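Endo-beta-mannanase (Opitutaceae bacterium TAV5, PDB 7BOB) hydrolyses beta-1,4-linked mannosides as a trimeric glycoside hydrolase of family 5, acting as an exo-beta-1,4-mannosidase. Local coordinates at residues Glu32-Gln35 / Ala36-Glu39; Glu72-Ala75 / Thr76-Ser79; Arg396-His399 / Arg400-Gly403; Val478-Gln482 / Ala483-Leu487. All blocks are in the same frame, centred on the assembly; numbering follows the deposited sequence.

Interaction 1: Glu32-Gln35 / Ala36-Glu39; sequences EMWQ and AWPE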
ATOM      1  N   GLU A  32      27.362  14.456  19.014  1.00 41.00           N
ATOM      2  CA  GLU A  32      28.700  13.916  19.232  1.00 46.59           C
ATOM      3  C   GLU A  32      29.267  14.294  20.604  1.00 46.59           C
ATOM      4  O   GLU A  32      30.478  14.178  20.802  1.00 49.61           O
ATOM      5  CB  GLU A  32      29.655  14.382  18.117  1.00 43.40           C
ATOM      6  CG  GLU A  32      29.275  13.881  16.678  1.00 42.56           C
ATOM      7  CD  GLU A  32      29.122  12.355  16.608  1.00 46.29           C
ATOM      8  OE1 GLU A  32      30.016  11.666  17.141  1.00 48.67           O
ATOM      9  OE2 GLU A  32      28.117  11.836  16.029  1.00 49.62           O
ATOM     10  N   MET A  33      28.412  14.717  21.547  1.00 46.84           N
ATOM     11  CA  MET A  33      28.868  15.279  22.823  1.00 47.88           C
ATOM     12  C   MET A  33      29.846  14.367  23.556  1.00 46.64           C
ATOM     13  O   MET A  33      30.855  14.837  24.088  1.00 50.80           O
ATOM     14  CB  MET A  33      27.673  15.562  23.729  1.00 43.53           C
ATOM     15  CG  MET A  33      28.069  16.024  25.118  1.00 43.98           C
ATOM     16  SD  MET A  33      26.648  16.219  26.223  1.00 51.48           S
ATOM     17  CE  MET A  33      26.149  14.501  26.415  1.00 46.33           C
ATOM     18  N   TRP A  34      29.545  13.070  23.636  1.00 46.73           N
ATOM     19  CA  TRP A  34      30.391  12.159  24.394  1.00 48.59           C
ATOM     20  C   TRP A  34      31.780  12.034  23.785  1.00 53.05           C
ATOM     21  O   TRP A  34      32.761  11.836  24.521  1.00 52.17           O
ATOM     22  CB  TRP A  34      29.727  10.791  24.504  1.00 42.32           C
ATOM     23  CG  TRP A  34      28.423  10.869  25.239  1.00 44.86           C
ATOM     24  CD1 TRP A  34      27.167  10.732  24.706  1.00 47.52           C
ATOM     25  CD2 TRP A  34      28.237  11.125  26.643  1.00 47.84           C
ATOM     26  NE1 TRP A  34      26.217  10.876  25.693  1.00 47.45           N
ATOM     27  CE2 TRP A  34      26.844  11.117  26.889  1.00 47.93           C
ATOM     28  CE3 TRP A  34      29.116  11.350  27.717  1.00 45.65           C
ATOM     29  CZ2 TRP A  34      26.304  11.336  28.167  1.00 51.30           C
ATOM     30  CZ3 TRP A  34      28.584  11.563  28.986  1.00 48.17           C
ATOM     31  CH2 TRP A  34      27.189  11.555  29.202  1.00 50.36           C
ATOM     32  N   GLN A  35      31.890  12.166  22.458  1.00 48.91           N
ATOM     33  CA  GLN A  35      33.199  12.075  21.800  1.00 49.46           C
ATOM     34  C   GLN A  35      33.949  13.400  21.865  1.00 49.50           C
ATOM     35  O   GLN A  35      35.152  13.426  22.129  1.00 51.93           O
ATOM     36  CB  GLN A  35      33.032  11.658  20.333  1.00 49.26           C
ATOM     37  CG  GLN A  35      32.329  10.325  20.109  1.00 49.00           C
ATOM     38  CD  GLN A  35      33.185   9.139  20.560  1.00 53.97           C
ATOM     39  OE1 GLN A  35      34.412   9.240  20.669  1.00 50.02           O
ATOM     40  NE2 GLN A  35      32.536   7.998  20.785  1.00 54.00           N
ATOM     41  N   ALA A  36      33.257  14.518  21.626  1.00 49.07           N
ATOM     42  CA  ALA A  36      33.951  15.797  21.576  1.00 52.05           C
ATOM     43  C   ALA A  36      34.232  16.364  22.971  1.00 53.68           C
ATOM     44  O   ALA A  36      35.214  17.094  23.146  1.00 51.45           O
ATOM     45  CB  ALA A  36      33.140  16.794  20.744  1.00 46.49           C
ATOM     46  N   TRP A  37      33.393  16.025  23.960  1.00 56.70           N
ATOM     47  CA  TRP A  37      33.398  16.498  25.346  1.00 53.38           C
ATOM     48  C   TRP A  37      33.958  17.911  25.520  1.00 53.00           C
ATOM     49  O   TRP A  37      35.084  18.070  26.002  1.00 55.78           O
ATOM     50  CB  TRP A  37      34.179  15.524  26.232  1.00 47.94           C
ATOM     51  CG  TRP A  37      33.786  15.639  27.697  1.00 56.63           C
ATOM     52  CD1 TRP A  37      34.597  15.978  28.744  1.00 52.61           C
ATOM     53  CD2 TRP A  37      32.477  15.429  28.257  1.00 49.50           C
ATOM     54  NE1 TRP A  37      33.878  15.975  29.922  1.00 54.17           N
ATOM     55  CE2 TRP A  37      32.579  15.630  29.646  1.00 54.52           C
ATOM     56  CE3 TRP A  37      31.241  15.058  27.721  1.00 52.18           C
ATOM     57  CZ2 TRP A  37      31.482  15.499  30.502  1.00 57.03           C
ATOM     58  CZ3 TRP A  37      30.153  14.925  28.568  1.00 51.31           C
ATOM     59  CH2 TRP A  37      30.276  15.147  29.936  1.00 54.08           C
ATOM     60  N   PRO A  38      33.218  18.956  25.127  1.00 51.20           N
ATOM     61  CA  PRO A  38      33.657  20.331  25.428  1.00 52.43           C
ATOM     62  C   PRO A  38      33.179  20.717  26.826  1.00 53.06           C
ATOM     63  O   PRO A  38      32.111  21.325  27.029  1.00 53.35           O
ATOM     64  CB  PRO A  38      32.981  21.145  24.324  1.00 50.41           C
ATOM     65  CG  PRO A  38      31.670  20.408  24.088  1.00 50.77           C
ATOM     66  CD  PRO A  38      31.952  18.934  24.368  1.00 51.25           C
ATOM     67  N   GLU A  39      33.983  20.342  27.825  1.00 53.22           N
ATOM     68  CA  GLU A  39      33.482  20.341  29.195  1.00 52.29           C
ATOM     69  C   GLU A  39      33.202  21.749  29.706  1.00 52.05           C
ATOM     70  O   GLU A  39      32.190  21.967  30.382  1.00 54.25           O
ATOM     71  CB  GLU A  39      34.441  19.616  30.118  1.00 54.03           C
ATOM     72  CG  GLU A  39      33.818  19.354  31.485  1.00 55.00           C
ATOM     73  CD  GLU A  39      34.735  18.572  32.414  1.00 57.80           C
ATOM     74  OE1 GLU A  39      34.744  17.324  32.336  1.00 60.02           O
ATOM     75  OE2 GLU A  39      35.437  19.208  33.229  1.00 60.01           O
TER
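Ala36 gives its backbone N to Glu32 O at 2.9 Å, the i-to-i+4 bond that makes a helical turn of this stretch. Its CB lies 3.7 Å from the same Glu32 O, and a methyl is enough on this exposed flank, where it also meets Cys29. Trp37 comes next, its N donating to Met33 O at 2.8 Å; it is the residue at which the chain leaves the helix, with positive phi. With CG anti to the backbone N (chi1 -158°), the indole is carried alongside Met33 and Trp34, pointing the same way as both. One atom does most of the touching: Trp37 CZ3 is 3.7 Å from Trp34 CZ3 and 4.2 Å from Met33 CG. The six-membered rings of Trp34 and Trp37 lie 11° from parallel but are displaced, centroids 5.5 Å apart, so that they meet at their margins near CZ3. The contact sits in the connection between strand 20-23 and helix 39-51, the first strand and first long helix of the (beta/alpha)8 barrel of family 5. Here wide apolar side chains suit the packing of helix 33-36 against its neighbours, Trp34 reaching Met77 and Leu81 while its NE1 donates to Phe60 O. Pro38 then centres an inverse gamma turn and stands at the N-cap of helix 39-51, its ring fixing phi at the bend. Glu39 enters that helix and turns back, OE1 accepting from Trp37 NE1 at 2.9 Å on its anti side, while OE2 makes a salt bridge with Arg83.

Interaction 2: Glu72-Ala75 / Thr76-Ser79; sequences EYDA and TMLS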
ATOM      1  N   GLU A  72      32.193  -4.530  25.985  1.00 61.38           N
ATOM      2  CA  GLU A  72      33.320  -3.675  26.345  1.00 58.56           C
ATOM      3  C   GLU A  72      32.809  -2.246  26.464  1.00 57.02           C
ATOM      4  O   GLU A  72      32.512  -1.604  25.451  1.00 61.79           O
ATOM      5  CB  GLU A  72      34.417  -3.762  25.291  1.00 57.31           C
ATOM      6  CG  GLU A  72      34.903  -5.164  25.017  1.00 63.30           C
ATOM      7  CD  GLU A  72      36.143  -5.159  24.160  1.00 60.65           C
ATOM      8  OE1 GLU A  72      37.038  -4.330  24.439  1.00 67.90           O
ATOM      9  OE2 GLU A  72      36.211  -5.960  23.204  1.00 61.99           O
ATOM     10  N   TYR A  73      32.704  -1.751  27.684  1.00 54.33           N
ATOM     11  CA  TYR A  73      32.178  -0.416  27.916  1.00 56.86           C
ATOM     12  C   TYR A  73      33.318   0.590  27.995  1.00 59.37           C
ATOM     13  O   TYR A  73      34.327   0.348  28.663  1.00 59.14           O
ATOM     14  CB  TYR A  73      31.339  -0.394  29.197  1.00 56.72           C
ATOM     15  CG  TYR A  73      30.245  -1.440  29.198  1.00 58.12           C
ATOM     16  CD1 TYR A  73      29.050  -1.224  28.522  1.00 60.64           C
ATOM     17  CD2 TYR A  73      30.412  -2.649  29.855  1.00 58.63           C
ATOM     18  CE1 TYR A  73      28.048  -2.190  28.509  1.00 59.64           C
ATOM     19  CE2 TYR A  73      29.424  -3.620  29.845  1.00 57.01           C
ATOM     20  CZ  TYR A  73      28.245  -3.383  29.175  1.00 60.79           C
ATOM     21  OH  TYR A  73      27.257  -4.340  29.169  1.00 60.77           O
ATOM     22  N   ASP A  74      33.156   1.723  27.305  1.00 58.20           N
ATOM     23  CA  ASP A  74      34.233   2.707  27.211  1.00 55.70           C
ATOM     24  C   ASP A  74      34.405   3.427  28.545  1.00 55.66           C
ATOM     25  O   ASP A  74      33.506   4.147  29.005  1.00 53.72           O
ATOM     26  CB  ASP A  74      33.955   3.704  26.086  1.00 53.28           C
ATOM     27  CG  ASP A  74      35.159   4.575  25.755  1.00 52.44           C
ATOM     28  OD1 ASP A  74      35.701   5.194  26.683  1.00 57.40           O
ATOM     29  OD2 ASP A  74      35.560   4.671  24.575  1.00 55.56           O
ATOM     30  N   ALA A  75      35.583   3.255  29.155  1.00 54.40           N
ATOM     31  CA  ALA A  75      35.827   3.858  30.463  1.00 53.12           C
ATOM     32  C   ALA A  75      35.895   5.379  30.382  1.00 49.78           C
ATOM     33  O   ALA A  75      35.515   6.059  31.339  1.00 51.41           O
ATOM     34  CB  ALA A  75      37.109   3.290  31.078  1.00 51.73           C
ATOM     35  N   THR A  76      36.376   5.940  29.273  1.00 51.87           N
ATOM     36  CA  THR A  76      36.397   7.397  29.174  1.00 52.37           C
ATOM     37  C   THR A  76      34.980   7.972  29.194  1.00 51.27           C
ATOM     38  O   THR A  76      34.722   8.982  29.859  1.00 52.11           O
ATOM     39  CB  THR A  76      37.116   7.836  27.902  1.00 53.74           C
ATOM     40  OG1 THR A  76      38.443   7.316  27.905  1.00 54.98           O
ATOM     41  CG2 THR A  76      37.170   9.369  27.817  1.00 49.62           C
ATOM     42  N   MET A  77      34.049   7.333  28.482  1.00 48.40           N
ATOM     43  CA  MET A  77      32.679   7.839  28.445  1.00 49.74           C
ATOM     44  C   MET A  77      32.010   7.714  29.807  1.00 50.71           C
ATOM     45  O   MET A  77      31.325   8.644  30.252  1.00 49.96           O
ATOM     46  CB  MET A  77      31.863   7.107  27.378  1.00 47.91           C
ATOM     47  CG  MET A  77      32.492   7.131  25.999  1.00 49.33           C
ATOM     48  SD  MET A  77      32.778   8.812  25.399  1.00 53.49           S
ATOM     49  CE  MET A  77      34.128   8.515  24.230  1.00 51.89           C
ATOM     50  N   LEU A  78      32.200   6.574  30.483  1.00 49.07           N
ATOM     51  CA  LEU A  78      31.676   6.418  31.834  1.00 47.70           C
ATOM     52  C   LEU A  78      32.250   7.459  32.780  1.00 49.60           C
ATOM     53  O   LEU A  78      31.566   7.886  33.718  1.00 50.53           O
ATOM     54  CB  LEU A  78      31.957   5.015  32.360  1.00 51.44           C
ATOM     55  CG  LEU A  78      31.212   3.954  31.544  1.00 50.31           C
ATOM     56  CD1 LEU A  78      31.846   2.562  31.646  1.00 51.77           C
ATOM     57  CD2 LEU A  78      29.728   3.917  31.951  1.00 50.01           C
ATOM     58  N   SER A  79      33.477   7.917  32.548  1.00 50.24           N
ATOM     59  CA  SER A  79      34.002   8.933  33.463  1.00 54.88           C
ATOM     60  C   SER A  79      33.400  10.287  33.143  1.00 53.89           C
ATOM     61  O   SER A  79      33.137  11.092  34.047  1.00 55.35           O
ATOM     62  CB  SER A  79      35.523   8.998  33.397  1.00 48.74           C
ATOM     63  OG  SER A  79      36.026   7.708  33.652  1.00 63.74           O
TER
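Asp74 caps the N-terminus of helix 75-89, and its side chain runs alongside Thr76 and slants across Met77. Beginning at CB, both CB and CG of Asp74 rest on Met77 CG, each at 3.7 Å. A chi1 of -168° turns the carboxylate away from the residue's own N and brings it up to the first N-H groups of the helix. There OD1 accepts from Met77 N at 3.2 Å, the donor lying above the carboxylate plane, 48° out of it, and more weakly from Thr76 N at 2.8 Å; Thr76 CB is also close to OD1, at 3.2 Å. OD2 has the methyl Met77 CE 4.1 Å away. A short acidic side chain suits this place: it takes up N-H groups that have no earlier helical carbonyl to meet, and its charge probably interacts favourably with the helix dipole. Beyond the cap, Asp74 O accepts from Leu78 N, and Ala75 O is gripped from opposite faces of its plane by Ser79 N and by Ser79 OG, the latter at 2.9 Å. Around this helix start, Tyr73 packs on helix 124-141, Leu78 on His140 and Phe66, and Met77 on Phe66 of helix 63-66 and on Trp34 of helix 33-36.

Interaction 3: Arg396-His399 / Arg400-Gly403; sequences RNNH and RNPG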
ATOM      1  N   ARG A 396      -3.028  -4.161  15.983  1.00 49.62           N
ATOM      2  CA  ARG A 396      -2.086  -5.218  15.599  1.00 49.23           C
ATOM      3  C   ARG A 396      -2.217  -6.411  16.539  1.00 48.41           C
ATOM      4  O   ARG A 396      -2.100  -6.264  17.757  1.00 52.36           O
ATOM      5  CB  ARG A 396      -0.659  -4.681  15.588  1.00 47.44           C
ATOM      6  CG  ARG A 396      -0.450  -3.637  14.515  1.00 45.05           C
ATOM      7  CD  ARG A 396       0.860  -2.909  14.714  1.00 47.75           C
ATOM      8  NE  ARG A 396       2.010  -3.801  14.552  1.00 46.79           N
ATOM      9  CZ  ARG A 396       3.271  -3.446  14.799  1.00 51.75           C
ATOM     10  NH1 ARG A 396       3.547  -2.208  15.205  1.00 49.57           N
ATOM     11  NH2 ARG A 396       4.265  -4.318  14.645  1.00 51.03           N
ATOM     12  N   ASN A 397      -2.542  -7.575  15.967  1.00 51.70           N
ATOM     13  CA  ASN A 397      -2.622  -8.846  16.697  1.00 54.66           C
ATOM     14  C   ASN A 397      -3.637  -8.805  17.838  1.00 56.79           C
ATOM     15  O   ASN A 397      -3.519  -9.552  18.818  1.00 61.03           O
ATOM     16  CB  ASN A 397      -1.242  -9.263  17.208  1.00 55.03           C
ATOM     17  CG  ASN A 397      -0.300  -9.581  16.073  1.00 59.28           C
ATOM     18  OD1 ASN A 397      -0.709 -10.155  15.062  1.00 60.23           O
ATOM     19  ND2 ASN A 397       0.959  -9.182  16.212  1.00 60.90           N
ATOM     20  N   ASN A 398      -4.643  -7.943  17.711  1.00 54.70           N
ATOM     21  CA  ASN A 398      -5.718  -7.803  18.693  1.00 51.87           C
ATOM     22  C   ASN A 398      -6.950  -8.537  18.160  1.00 57.27           C
ATOM     23  O   ASN A 398      -7.693  -8.008  17.328  1.00 55.30           O
ATOM     24  CB  ASN A 398      -6.024  -6.337  18.946  1.00 48.10           C
ATOM     25  CG  ASN A 398      -6.954  -6.148  20.128  1.00 55.18           C
ATOM     26  OD1 ASN A 398      -7.669  -7.079  20.506  1.00 54.20           O
ATOM     27  ND2 ASN A 398      -6.950  -4.948  20.722  1.00 48.27           N
ATOM     28  N   HIS A 399      -7.174  -9.750  18.654  1.00 57.40           N
ATOM     29  CA  HIS A 399      -8.244 -10.606  18.166  1.00 54.57           C
ATOM     30  C   HIS A 399      -9.599 -10.259  18.762  1.00 58.42           C
ATOM     31  O   HIS A 399     -10.601 -10.884  18.389  1.00 58.56           O
ATOM     32  CB  HIS A 399      -7.888 -12.065  18.448  1.00 52.36           C
ATOM     33  CG  HIS A 399      -6.576 -12.475  17.850  1.00 61.04           C
ATOM     34  ND1 HIS A 399      -5.546 -13.007  18.599  1.00 64.56           N
ATOM     35  CD2 HIS A 399      -6.117 -12.408  16.576  1.00 58.72           C
ATOM     36  CE1 HIS A 399      -4.514 -13.256  17.812  1.00 64.70           C
ATOM     37  NE2 HIS A 399      -4.834 -12.903  16.579  1.00 62.71           N
ATOM     38  N   ARG A 400      -9.662  -9.276  19.658  1.00 54.41           N
ATOM     39  CA  ARG A 400     -10.920  -8.864  20.266  1.00 59.04           C
ATOM     40  C   ARG A 400     -11.315  -7.449  19.872  1.00 54.40           C
ATOM     41  O   ARG A 400     -12.323  -6.932  20.369  1.00 51.80           O
ATOM     42  CB  ARG A 400     -10.848  -9.025  21.796  1.00 55.26           C
ATOM     43  CG  ARG A 400     -11.018 -10.507  22.182  1.00 65.02           C
ATOM     44  CD  ARG A 400     -10.888 -10.851  23.679  1.00 73.35           C
ATOM     45  NE  ARG A 400     -11.673 -12.057  24.016  1.00 76.50           N
ATOM     46  CZ  ARG A 400     -12.864 -12.055  24.629  1.00 74.65           C
ATOM     47  NH1 ARG A 400     -13.426 -10.908  25.012  1.00 74.60           N
ATOM     48  NH2 ARG A 400     -13.497 -13.206  24.875  1.00 70.24           N
ATOM     49  N   ASN A 401     -10.563  -6.824  18.965  1.00 49.24           N
ATOM     50  CA  ASN A 401     -10.832  -5.450  18.551  1.00 51.81           C
ATOM     51  C   ASN A 401     -11.886  -5.435  17.440  1.00 50.83           C
ATOM     52  O   ASN A 401     -11.706  -6.119  16.430  1.00 50.80           O
ATOM     53  CB  ASN A 401      -9.540  -4.806  18.076  1.00 48.96           C
ATOM     54  CG  ASN A 401      -9.674  -3.312  17.803  1.00 53.64           C
ATOM     55  OD1 ASN A 401     -10.764  -2.784  17.504  1.00 50.94           O
ATOM     56  ND2 ASN A 401      -8.538  -2.620  17.870  1.00 47.79           N
ATOM     57  N   PRO A 402     -12.998  -4.704  17.582  1.00 53.47           N
ATOM     58  CA  PRO A 402     -13.991  -4.664  16.493  1.00 51.16           C
ATOM     59  C   PRO A 402     -13.547  -3.891  15.253  1.00 52.32           C
ATOM     60  O   PRO A 402     -14.324  -3.800  14.303  1.00 51.86           O
ATOM     61  CB  PRO A 402     -15.211  -4.002  17.150  1.00 52.45           C
ATOM     62  CG  PRO A 402     -14.667  -3.250  18.332  1.00 54.27           C
ATOM     63  CD  PRO A 402     -13.510  -4.094  18.823  1.00 53.64           C
ATOM     64  N   GLY A 403     -12.336  -3.333  15.211  1.00 53.40           N
ATOM     65  CA  GLY A 403     -11.869  -2.658  14.008  1.00 48.85           C
ATOM     66  C   GLY A 403     -11.254  -1.282  14.226  1.00 51.78           C
ATOM     67  O   GLY A 403     -10.920  -0.600  13.251  1.00 53.14           O
TER
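A type I beta turn runs from Asn398 to Asn401, in the loop that leads from strand 385-389 to helix 406-422 in the alpha/beta domain following the barrel. Asn398 braces it: OD1 accepts from Arg400 N at 3.1 Å, an N-H two residues on, which meets the definition of an Asx turn. A chi1 of -170° sets the amide beside the carbonyl carbon, which brings OD1 back to that N-H. Across the turn Asn401 CB lies 3.6 Å from Asn398 CG; the two side chains cross at about a right angle, with amide planes 65° apart. Both amide nitrogens, Asn398 ND2 and Asn401 ND2, donate to Tyr394 O. A second Asx turn follows, Gly403 N meeting Asn401 OD1 at 2.8 Å from above the carbonyl plane, and Asn404 N donates to the same oxygen. Replacing Asn398 by a leucine would probably leave Arg400 N without this acceptor and Tyr394 O with one donor fewer, so that the turn would be less firmly held. At its crest His399 O accepts from His327 NE2 of the second subunit, and Arg400 packs on that histidine. Asparagine suits both positions because one small amide can accept from the backbone and donate to it at once: the two side chains tie the turn to Tyr394 O and to its own N-H groups without bringing in a charge.

Interaction 4: Val478-Gln482 / Ala483-Leu487; sequences VNWAQ and AMSRL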
ATOM      1  N   VAL A 478     -21.739  -3.295  12.272  1.00 53.44           N
ATOM      2  CA  VAL A 478     -21.145  -4.595  12.571  1.00 51.95           C
ATOM      3  C   VAL A 478     -21.516  -5.045  13.979  1.00 51.41           C
ATOM      4  O   VAL A 478     -21.600  -6.247  14.253  1.00 53.46           O
ATOM      5  CB  VAL A 478     -19.617  -4.547  12.340  1.00 54.30           C
ATOM      6  CG1 VAL A 478     -18.907  -5.749  12.976  1.00 50.55           C
ATOM      7  CG2 VAL A 478     -19.336  -4.530  10.835  1.00 49.61           C
ATOM      8  N   ASN A 479     -21.809  -4.110  14.880  1.00 49.94           N
ATOM      9  CA  ASN A 479     -22.230  -4.484  16.222  1.00 50.69           C
ATOM     10  C   ASN A 479     -23.670  -4.090  16.506  1.00 52.98           C
ATOM     11  O   ASN A 479     -24.048  -3.921  17.673  1.00 49.17           O
ATOM     12  CB  ASN A 479     -21.290  -3.876  17.253  1.00 49.28           C
ATOM     13  CG  ASN A 479     -19.944  -4.586  17.279  1.00 52.70           C
ATOM     14  OD1 ASN A 479     -19.856  -5.726  17.730  1.00 49.95           O
ATOM     15  ND2 ASN A 479     -18.911  -3.939  16.740  1.00 49.40           N
ATOM     16  N   TRP A 480     -24.485  -3.952  15.468  1.00 50.69           N
ATOM     17  CA  TRP A 480     -25.867  -3.501  15.628  1.00 51.52           C
ATOM     18  C   TRP A 480     -26.753  -4.740  15.634  1.00 51.74           C
ATOM     19  O   TRP A 480     -27.185  -5.225  14.584  1.00 50.56           O
ATOM     20  CB  TRP A 480     -26.240  -2.519  14.525  1.00 50.75           C
ATOM     21  CG  TRP A 480     -27.477  -1.734  14.804  1.00 50.61           C
ATOM     22  CD1 TRP A 480     -28.616  -2.184  15.412  1.00 51.75           C
ATOM     23  CD2 TRP A 480     -27.721  -0.362  14.458  1.00 49.35           C
ATOM     24  NE1 TRP A 480     -29.548  -1.171  15.480  1.00 51.92           N
ATOM     25  CE2 TRP A 480     -29.023  -0.044  14.900  1.00 50.50           C
ATOM     26  CE3 TRP A 480     -26.959   0.629  13.829  1.00 50.57           C
ATOM     27  CZ2 TRP A 480     -29.578   1.228  14.741  1.00 47.22           C
ATOM     28  CZ3 TRP A 480     -27.517   1.882  13.647  1.00 47.49           C
ATOM     29  CH2 TRP A 480     -28.816   2.173  14.112  1.00 49.24           C
ATOM     30  N   ALA A 481     -27.003  -5.270  16.828  1.00 49.38           N
ATOM     31  CA  ALA A 481     -27.988  -6.332  17.000  1.00 52.43           C
ATOM     32  C   ALA A 481     -28.980  -5.921  18.086  1.00 52.22           C
ATOM     33  O   ALA A 481     -29.303  -4.734  18.198  1.00 52.03           O
ATOM     34  CB  ALA A 481     -27.306  -7.659  17.326  1.00 51.45           C
ATOM     35  N   GLN A 482     -29.471  -6.867  18.891  1.00 51.07           N
ATOM     36  CA  GLN A 482     -30.504  -6.513  19.866  1.00 52.85           C
ATOM     37  C   GLN A 482     -30.005  -5.446  20.825  1.00 56.51           C
ATOM     38  O   GLN A 482     -30.678  -4.433  21.027  1.00 55.12           O
ATOM     39  CB  GLN A 482     -30.978  -7.743  20.642  1.00 57.13           C
ATOM     40  CG  GLN A 482     -31.688  -8.802  19.787  1.00 60.12           C
ATOM     41  CD  GLN A 482     -30.731  -9.886  19.296  1.00 62.85           C
ATOM     42  OE1 GLN A 482     -29.505  -9.675  19.222  1.00 58.48           O
ATOM     43  NE2 GLN A 482     -31.282 -11.053  18.966  1.00 62.88           N
ATOM     44  N   ALA A 483     -28.800  -5.636  21.395  1.00 54.15           N
ATOM     45  CA  ALA A 483     -28.312  -4.716  22.424  1.00 57.51           C
ATOM     46  C   ALA A 483     -28.235  -3.289  21.898  1.00 54.93           C
ATOM     47  O   ALA A 483     -28.781  -2.363  22.512  1.00 54.23           O
ATOM     48  CB  ALA A 483     -26.947  -5.166  22.957  1.00 55.10           C
ATOM     49  N   MET A 484     -27.590  -3.091  20.744  1.00 50.65           N
ATOM     50  CA  MET A 484     -27.501  -1.738  20.204  1.00 52.70           C
ATOM     51  C   MET A 484     -28.883  -1.184  19.849  1.00 55.99           C
ATOM     52  O   MET A 484     -29.156   0.001  20.080  1.00 53.67           O
ATOM     53  CB  MET A 484     -26.586  -1.710  18.985  1.00 50.97           C
ATOM     54  CG  MET A 484     -26.305  -0.299  18.485  1.00 54.58           C
ATOM     55  SD  MET A 484     -25.212  -0.247  17.039  1.00 58.24           S
ATOM     56  CE  MET A 484     -23.646  -0.752  17.776  1.00 53.09           C
ATOM     57  N   SER A 485     -29.769  -2.027  19.282  1.00 53.62           N
ATOM     58  CA  SER A 485     -31.109  -1.562  18.911  1.00 53.33           C
ATOM     59  C   SER A 485     -31.905  -1.071  20.119  1.00 53.97           C
ATOM     60  O   SER A 485     -32.602  -0.058  20.030  1.00 55.52           O
ATOM     61  CB  SER A 485     -31.889  -2.664  18.187  1.00 51.79           C
ATOM     62  OG  SER A 485     -31.273  -3.009  16.959  1.00 53.78           O
ATOM     63  N   ARG A 486     -31.819  -1.774  21.251  1.00 56.94           N
ATOM     64  CA  ARG A 486     -32.505  -1.302  22.457  1.00 59.62           C
ATOM     65  C   ARG A 486     -31.881  -0.030  23.008  1.00 59.06           C
ATOM     66  O   ARG A 486     -32.575   0.757  23.661  1.00 62.74           O
ATOM     67  CB  ARG A 486     -32.515  -2.388  23.539  1.00 59.40           C
ATOM     68  CG  ARG A 486     -33.151  -3.681  23.052  1.00 68.71           C
ATOM     69  CD  ARG A 486     -33.441  -4.664  24.179  1.00 75.21           C
ATOM     70  NE  ARG A 486     -32.215  -5.197  24.781  1.00 82.12           N
ATOM     71  CZ  ARG A 486     -31.753  -6.437  24.595  1.00 77.90           C
ATOM     72  NH1 ARG A 486     -32.411  -7.295  23.807  1.00 79.04           N
ATOM     73  NH2 ARG A 486     -30.626  -6.817  25.194  1.00 73.32           N
ATOM     74  N   LEU A 487     -30.582   0.193  22.773  1.00 57.63           N
ATOM     75  CA  LEU A 487     -29.952   1.412  23.272  1.00 54.65           C
ATOM     76  C   LEU A 487     -30.182   2.589  22.335  1.00 55.98           C
ATOM     77  O   LEU A 487     -30.539   3.685  22.781  1.00 56.17           O
ATOM     78  CB  LEU A 487     -28.458   1.195  23.475  1.00 57.52           C
ATOM     79  CG  LEU A 487     -27.703   2.373  24.099  1.00 55.83           C
ATOM     80  CD1 LEU A 487     -28.449   2.921  25.313  1.00 58.28           C
ATOM     81  CD2 LEU A 487     -26.303   1.939  24.479  1.00 52.86           C
TER
HETATM   82  O   HOH W   1     -25.786  -4.986  19.423  1.00 52.67           O
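Over one face of the Trp480 indole lies Met484, while at its edge, near the ring plane, sits Ser485 OG. This is a Met-aromatic contact where the loop after strand 469-473 enters helix 482-488. Met484 CG stands above the five-membered ring, 4.2 Å from its centroid and only 11° off the normal, a CH-pi contact; SD is 3.9 Å from the same centroid, approaching obliquely. The methionine runs straight through chi1 and chi2 and bends at chi3 (-70°), which brings CE back against Asn479. An unbranched, polarisable thioether suits a place against a ring face, flexible enough to follow it. The second flat group, the Arg486 guanidinium, has Gln482 O over one face, and Arg486 N donates to that same oxygen. At the indole edge Trp480 NE1 gives a weak bond to Ser485 OG, 2.9 Å away, and both also bond weakly to Ala490 O. Ser485 OG in turn donates to Ala481 O at 2.9 Å, an acceptor shared with Ser485 N at 3.0 Å. An alanine in place of Trp480 would probably leave Met484 CG and SD without the ring face they rest on, and Ser485 OG without its weak donor. Asn479 faces the second subunit, its OD1 accepting from Asn333 N there. Ala481 at the N-cap has no polar side chain to offer, and a water serves the first turn instead: it donates to Asn479 O at 2.7 Å and accepts from Ala481 N and Met484 N, each at 2.9 Å.

Overall arrangement
The four contacts form two pairs, one in each domain; interaction 4 lies across the chain's centre from interactions 1 and 2. Interactions 1 and 2, with centres 13 Å apart, belong to the (beta/alpha)8 barrel, the fold that carries the active site in family 5, and touch directly: Trp34 O lies 3.1 Å from Met77 SD, packing helix 33-36 onto the start of helix 75-89. Interactions 3 and 4 belong to the later alpha/beta domain, with centres 20 Å apart; Pro402 CB meets Asn479 ND2 at 3.7 Å, and both contacts reach the second subunit, sharing Lys331 there as a weak partner. Between the pairs there is no touch, and the centres of interactions 1 and 4 are about 63 Å apart.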